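Local coordinates for EDD domain protein, DegV family (Ruminococcus gnavus, PDB 3JR7) that is of unknown function but probably binds a lipid such as a fatty acid, at residues E31-M36 / S275-D280; Q50-Q55 / S74-K79. All blocks are in the same frame, centred on the assembly; numbering follows the deposited sequence.

Contact 1: E31-M36 / S275-D280; sequences EFTPEM and SSFIVD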
loop_
_atom_site.group_PDB
_atom_site.type_symbol
_atom_site.label_atom_id
_atom_site.label_comp_id
_atom_site.label_asym_id
_atom_site.label_seq_id
_atom_site.Cartn_x
_atom_site.Cartn_y
_atom_site.Cartn_z
ATOM N N GLU A 31 -1.469 -0.538 -5.271
ATOM C CA GLU A 31 -2.324 -0.405 -6.455
ATOM C C GLU A 31 -1.634 0.390 -7.553
ATOM O O GLU A 31 -0.865 1.251 -7.246
ATOM C CB GLU A 31 -3.663 0.299 -6.105
ATOM C CG GLU A 31 -4.625 -0.451 -5.217
ATOM C CD GLU A 31 -4.208 -0.539 -3.765
ATOM O OE1 GLU A 31 -3.360 0.285 -3.305
ATOM O OE2 GLU A 31 -4.758 -1.429 -3.079
ATOM N N PHE A 32 -1.899 0.095 -8.832
ATOM C CA PHE A 32 -1.487 0.975 -9.954
ATOM C C PHE A 32 -2.675 1.728 -10.496
ATOM O O PHE A 32 -3.724 1.132 -10.693
ATOM C CB PHE A 32 -0.890 0.202 -11.145
ATOM C CG PHE A 32 0.465 -0.426 -10.879
ATOM C CD1 PHE A 32 1.192 -0.157 -9.716
ATOM C CD2 PHE A 32 1.002 -1.300 -11.810
ATOM C CE1 PHE A 32 2.420 -0.768 -9.499
ATOM C CE2 PHE A 32 2.205 -1.879 -11.618
ATOM C CZ PHE A 32 2.932 -1.626 -10.435
ATOM N N THR A 33 -2.504 3.012 -10.773
ATOM C CA THR A 33 -3.492 3.768 -11.509
ATOM C C THR A 33 -3.445 3.367 -12.986
ATOM O O THR A 33 -2.485 2.739 -13.424
ATOM C CB THR A 33 -3.232 5.269 -11.428
ATOM O OG1 THR A 33 -1.917 5.561 -11.938
ATOM C CG2 THR A 33 -3.372 5.757 -10.007
ATOM N N PRO A 34 -4.487 3.736 -13.765
ATOM C CA PRO A 34 -4.471 3.459 -15.217
ATOM C C PRO A 34 -3.205 3.982 -15.880
ATOM O O PRO A 34 -2.574 3.304 -16.686
ATOM C CB PRO A 34 -5.688 4.243 -15.741
ATOM C CG PRO A 34 -6.639 4.309 -14.576
ATOM C CD PRO A 34 -5.747 4.377 -13.328
ATOM N N GLU A 35 -2.815 5.175 -15.498
ATOM C CA GLU A 35 -1.698 5.830 -16.117
ATOM C C GLU A 35 -0.398 5.069 -15.800
ATOM O O GLU A 35 0.497 4.977 -16.643
ATOM C CB GLU A 35 -1.641 7.292 -15.675
ATOM C CG GLU A 35 -3.022 7.991 -15.710
ATOM C CD GLU A 35 -3.790 7.854 -14.377
ATOM O OE1 GLU A 35 -3.367 8.485 -13.393
ATOM O OE2 GLU A 35 -4.793 7.116 -14.296
HETATM N N MSE A 36 -0.331 4.474 -14.602
HETATM C CA MSE A 36 0.832 3.707 -14.223
HETATM C C MSE A 36 0.842 2.384 -14.982
HETATM O O MSE A 36 1.893 1.923 -15.401
HETATM C CB MSE A 36 0.866 3.467 -12.718
HETATM C CG MSE A 36 1.082 4.763 -11.934
HETATM SE SE MSE A 36 0.773 4.422 -10.049
HETATM C CE MSE A 36 -0.504 5.829 -9.574
ATOM N N SER A 275 -2.412 17.359 -5.826
ATOM C CA SER A 275 -3.440 16.638 -6.527
ATOM C C SER A 275 -3.821 15.432 -5.681
ATOM O O SER A 275 -3.151 15.106 -4.682
ATOM C CB SER A 275 -2.947 16.158 -7.912
ATOM O OG SER A 275 -1.857 15.251 -7.794
ATOM N N SER A 276 -4.900 14.774 -6.082
ATOM C CA SER A 276 -5.288 13.536 -5.430
ATOM C C SER A 276 -5.906 12.551 -6.411
ATOM O O SER A 276 -6.361 12.919 -7.503
ATOM C CB SER A 276 -6.257 13.815 -4.270
ATOM O OG SER A 276 -7.519 14.263 -4.768
ATOM N N PHE A 277 -5.937 11.295 -6.004
ATOM C CA PHE A 277 -6.605 10.333 -6.769
ATOM C C PHE A 277 -7.174 9.247 -5.910
ATOM O O PHE A 277 -6.749 9.057 -4.761
ATOM C CB PHE A 277 -5.647 9.758 -7.810
ATOM C CG PHE A 277 -4.502 8.997 -7.230
ATOM C CD1 PHE A 277 -4.631 7.645 -6.930
ATOM C CD2 PHE A 277 -3.286 9.621 -7.009
ATOM C CE1 PHE A 277 -3.569 6.929 -6.397
ATOM C CE2 PHE A 277 -2.179 8.874 -6.494
ATOM C CZ PHE A 277 -2.347 7.552 -6.182
ATOM N N ILE A 278 -8.133 8.519 -6.503
ATOM C CA ILE A 278 -8.842 7.422 -5.867
ATOM C C ILE A 278 -8.649 6.152 -6.671
ATOM O O ILE A 278 -8.714 6.190 -7.916
ATOM C CB ILE A 278 -10.373 7.738 -5.790
ATOM C CG1 ILE A 278 -10.645 8.960 -4.889
ATOM C CG2 ILE A 278 -11.133 6.559 -5.298
ATOM C CD1 ILE A 278 -12.131 9.428 -4.894
ATOM N N VAL A 279 -8.418 5.038 -5.999
ATOM C CA VAL A 279 -8.276 3.726 -6.652
ATOM C C VAL A 279 -9.031 2.656 -5.922
ATOM O O VAL A 279 -9.270 2.762 -4.708
ATOM C CB VAL A 279 -6.820 3.220 -6.725
ATOM C CG1 VAL A 279 -6.098 3.990 -7.695
ATOM C CG2 VAL A 279 -6.133 3.226 -5.303
ATOM N N ASP A 280 -9.371 1.606 -6.667
ATOM C CA ASP A 280 -9.930 0.393 -6.113
ATOM C C ASP A 280 -8.829 -0.382 -5.459
ATOM O O ASP A 280 -7.715 -0.444 -5.979
ATOM C CB ASP A 280 -10.576 -0.483 -7.185
ATOM C CG ASP A 280 -11.809 0.178 -7.791
ATOM O OD1 ASP A 280 -12.831 0.203 -7.112
ATOM O OD2 ASP A 280 -11.704 0.739 -8.887
#

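Contact 2: Q50-Q55 / S74-K79; sequences QIEDTQ and STSCAK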
loop_
_atom_site.group_PDB
_atom_site.type_symbol
_atom_site.label_atom_id
_atom_site.label_comp_id
_atom_site.label_asym_id
_atom_site.label_seq_id
_atom_site.Cartn_x
_atom_site.Cartn_y
_atom_site.Cartn_z
ATOM N N GLN A 50 -5.005 -17.209 0.041
ATOM C CA GLN A 50 -5.536 -18.540 0.344
ATOM C C GLN A 50 -6.820 -18.444 1.182
ATOM O O GLN A 50 -6.811 -17.912 2.291
ATOM C CB GLN A 50 -4.461 -19.342 1.084
ATOM C CG GLN A 50 -3.131 -19.391 0.269
ATOM C CD GLN A 50 -2.106 -18.283 0.632
ATOM O OE1 GLN A 50 -2.002 -17.871 1.794
ATOM N NE2 GLN A 50 -1.311 -17.861 -0.350
ATOM N N ILE A 51 -7.924 -18.939 0.626
ATOM C CA ILE A 51 -9.230 -18.944 1.300
ATOM C C ILE A 51 -9.827 -20.350 1.112
ATOM O O ILE A 51 -10.085 -20.769 -0.007
ATOM C CB ILE A 51 -10.210 -17.925 0.717
ATOM C CG1 ILE A 51 -9.648 -16.514 0.837
ATOM C CG2 ILE A 51 -11.567 -17.995 1.489
ATOM C CD1 ILE A 51 -10.239 -15.543 -0.133
ATOM N N GLU A 52 -9.963 -21.073 2.201
ATOM C CA GLU A 52 -10.428 -22.479 2.150
ATOM C C GLU A 52 -9.506 -23.279 1.231
ATOM O O GLU A 52 -8.328 -23.385 1.561
ATOM C CB GLU A 52 -11.916 -22.528 1.792
ATOM C CG GLU A 52 -12.732 -21.979 2.943
ATOM C CD GLU A 52 -14.233 -21.881 2.670
ATOM O OE1 GLU A 52 -14.661 -21.628 1.501
ATOM O OE2 GLU A 52 -14.967 -22.029 3.672
ATOM N N ASP A 53 -9.981 -23.807 0.101
ATOM C CA ASP A 53 -9.109 -24.641 -0.784
ATOM C C ASP A 53 -8.730 -23.926 -2.039
ATOM O O ASP A 53 -8.166 -24.533 -2.985
ATOM C CB ASP A 53 -9.829 -25.931 -1.182
ATOM C CG ASP A 53 -10.071 -26.828 -0.006
ATOM O OD1 ASP A 53 -9.071 -27.297 0.610
ATOM O OD2 ASP A 53 -11.274 -27.037 0.304
ATOM N N THR A 54 -9.080 -22.648 -2.089
ATOM C CA THR A 54 -8.741 -21.843 -3.207
ATOM C C THR A 54 -7.409 -21.158 -2.856
ATOM O O THR A 54 -7.178 -20.702 -1.744
ATOM C CB THR A 54 -9.847 -20.818 -3.507
ATOM O OG1 THR A 54 -11.092 -21.513 -3.672
ATOM C CG2 THR A 54 -9.506 -20.020 -4.761
ATOM N N GLN A 55 -6.530 -21.165 -3.826
ATOM C CA GLN A 55 -5.255 -20.537 -3.714
ATOM C C GLN A 55 -5.226 -19.715 -4.943
ATOM O O GLN A 55 -5.313 -20.288 -6.042
ATOM C CB GLN A 55 -4.160 -21.554 -3.865
ATOM C CG GLN A 55 -3.734 -22.200 -2.644
ATOM C CD GLN A 55 -2.634 -23.183 -2.960
ATOM O OE1 GLN A 55 -1.938 -23.046 -3.988
ATOM N NE2 GLN A 55 -2.478 -24.196 -2.111
ATOM N N SER A 74 -16.784 -17.807 2.805
ATOM C CA SER A 74 -15.912 -18.577 3.649
ATOM C C SER A 74 -16.016 -18.212 5.122
ATOM O O SER A 74 -15.768 -17.071 5.540
ATOM C CB SER A 74 -14.453 -18.396 3.224
ATOM O OG SER A 74 -13.623 -18.791 4.296
ATOM N N THR A 75 -16.261 -19.223 5.924
ATOM C CA THR A 75 -16.340 -19.041 7.351
ATOM C C THR A 75 -14.945 -18.838 7.949
ATOM O O THR A 75 -14.785 -18.095 8.914
ATOM C CB THR A 75 -17.014 -20.257 8.020
ATOM O OG1 THR A 75 -16.866 -20.130 9.431
ATOM C CG2 THR A 75 -16.371 -21.540 7.579
ATOM N N SER A 76 -13.929 -19.464 7.376
ATOM C CA SER A 76 -12.595 -19.224 7.878
ATOM C C SER A 76 -11.940 -17.981 7.201
ATOM O O SER A 76 -12.146 -17.641 6.035
ATOM C CB SER A 76 -11.737 -20.454 7.704
ATOM O OG SER A 76 -11.781 -20.824 6.345
ATOM N N CYS A 77 -11.165 -17.313 8.013
ATOM C CA CYS A 77 -10.443 -16.126 7.658
ATOM C C CYS A 77 -9.424 -16.350 6.507
ATOM O O CYS A 77 -8.737 -17.372 6.466
ATOM C CB CYS A 77 -9.738 -15.734 8.938
ATOM S SG CYS A 77 -8.973 -14.240 8.780
ATOM N N ALA A 78 -9.346 -15.431 5.550
ATOM C CA ALA A 78 -8.367 -15.548 4.461
ATOM C C ALA A 78 -6.919 -15.517 5.006
ATOM O O ALA A 78 -6.667 -14.958 6.058
ATOM C CB ALA A 78 -8.567 -14.456 3.423
ATOM N N LYS A 79 -6.002 -16.157 4.294
ATOM C CA LYS A 79 -4.558 -16.150 4.638
ATOM C C LYS A 79 -3.856 -15.644 3.405
ATOM O O LYS A 79 -4.401 -15.736 2.309
ATOM C CB LYS A 79 -4.020 -17.547 4.967
ATOM C CG LYS A 79 -4.595 -18.207 6.224
ATOM C CD LYS A 79 -4.506 -17.320 7.492
ATOM C CE LYS A 79 -5.773 -17.478 8.350
ATOM N NZ LYS A 79 -5.724 -16.789 9.702
#

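Contact 1: E31-M36 / S275-D280
Glu31, which lies against Val279 and Asp280, has a carboxylate held by several groups. Its OE2 takes hydrogen bonds from Ser282 N and Ser285 OG, just beyond the strand 275-280, and OE1 pairs with Ser140 OG. Three bonds from three residues should fix the rotation of this buried group.

The Glu31 stem does the touching across the contact. With CG anti to the carbonyl carbon (chi1 -68°), the stem reaches the strand backbone, and the bend at chi2 turns the carboxylate off toward its serine partners. Glu31 CG comes within 3.2 Å of the backbone atom Asp280 O. Beside it, Glu31 CB meets Val279 CG2 at 3.9 Å. The other branch of the valine, Val279 CG1, faces Thr33 CG2 at 4.0 Å.

Thr33 CG2 also sits over one face of the Phe277 ring. This is a CH-pi contact, 4.2 Å from the methyl carbon to the ring centroid and 27° off the normal. Thr33 is the N-cap of helix 34-39, with OG1 accepting from Met36 N. That oxygen is modelled too near a neighbour, so its exact place is doubtful.

No hydrogen bond joins the two segments directly. Residues 31-36 form a loop and helix start after strand 22-27 of one sheet; 275-280 is an outermost strand of the other within this chain. Val141 of helix 141-155 packs on both Glu31 and Val279. The join rests mainly on carbon contacts, while the polar end of Glu31 is satisfied by serines beside it.

Contact 2: Q50-Q55 / S74-K79
Strand 42-51 ends here in a tight beta hairpin, and Gln50, near its end, pairs with Lys79 at the start of strand 79-81. The two form an antiparallel hydrogen-bonded pair. Gln50 N gives to Lys79 O at 2.8 Å, and the donor is tilted 30° from the carbonyl plane. Lys79 N returns the bond to Gln50 O at 2.8 Å, in the carbonyl plane. Both bonds are nearly straight. The far end of Lys79 leads away to Asn189.

Next to this pair, the Ile51 side chain packs on Ala78 and Ser74. Its CG1 presses on Ala78 CB at 3.5 Å. The second branch points the other way round CB, anti to the backbone N, and brings Ile51 CG2 to 3.4 Å from Ser74 CB. Both carbon pairs are tight. Leu67 and Ile71 of helix 64-73 also touch this side chain. Cut back to an alanine, this position would probably leave Ala78 CB and Ser74 CB without their carbon partners and a gap toward helix 64-73.

Glu52 runs extended over Ser74, with Glu52 CD 3.5 Å from Ser74 CB. The Ser74 hydroxyl is turned to its own segment: Ser74 OG donates to Ser76 O at 2.6 Å, on a lone pair. This bond probably helps hold the chain as it turns after helix 64-73. Ile51 and Thr54 bond to each other by both backbone N-H groups, as in a two-residue beta hairpin with a type II' turn.

Contact 1 is mostly buried, its centre about 12 Å from that of the chain. Contact 2 lies further out, its centre about 22 Å from the same point, and is only partly buried. Their nearest atoms are about 15 Å apart. Helix 34-39 of contact 1 leads directly into strand 42-51 of contact 2. Contact 1 sets the loop and helix that follow a strand of one sheet against an edge strand of the other, and side chains do the work. Contact 2 joins a hairpin of one sheet to the loop that leads into its neighbouring strand, with backbone hydrogen bonds as its frame. Along the chain, contact 2 is nested inside the span closed by contact 1.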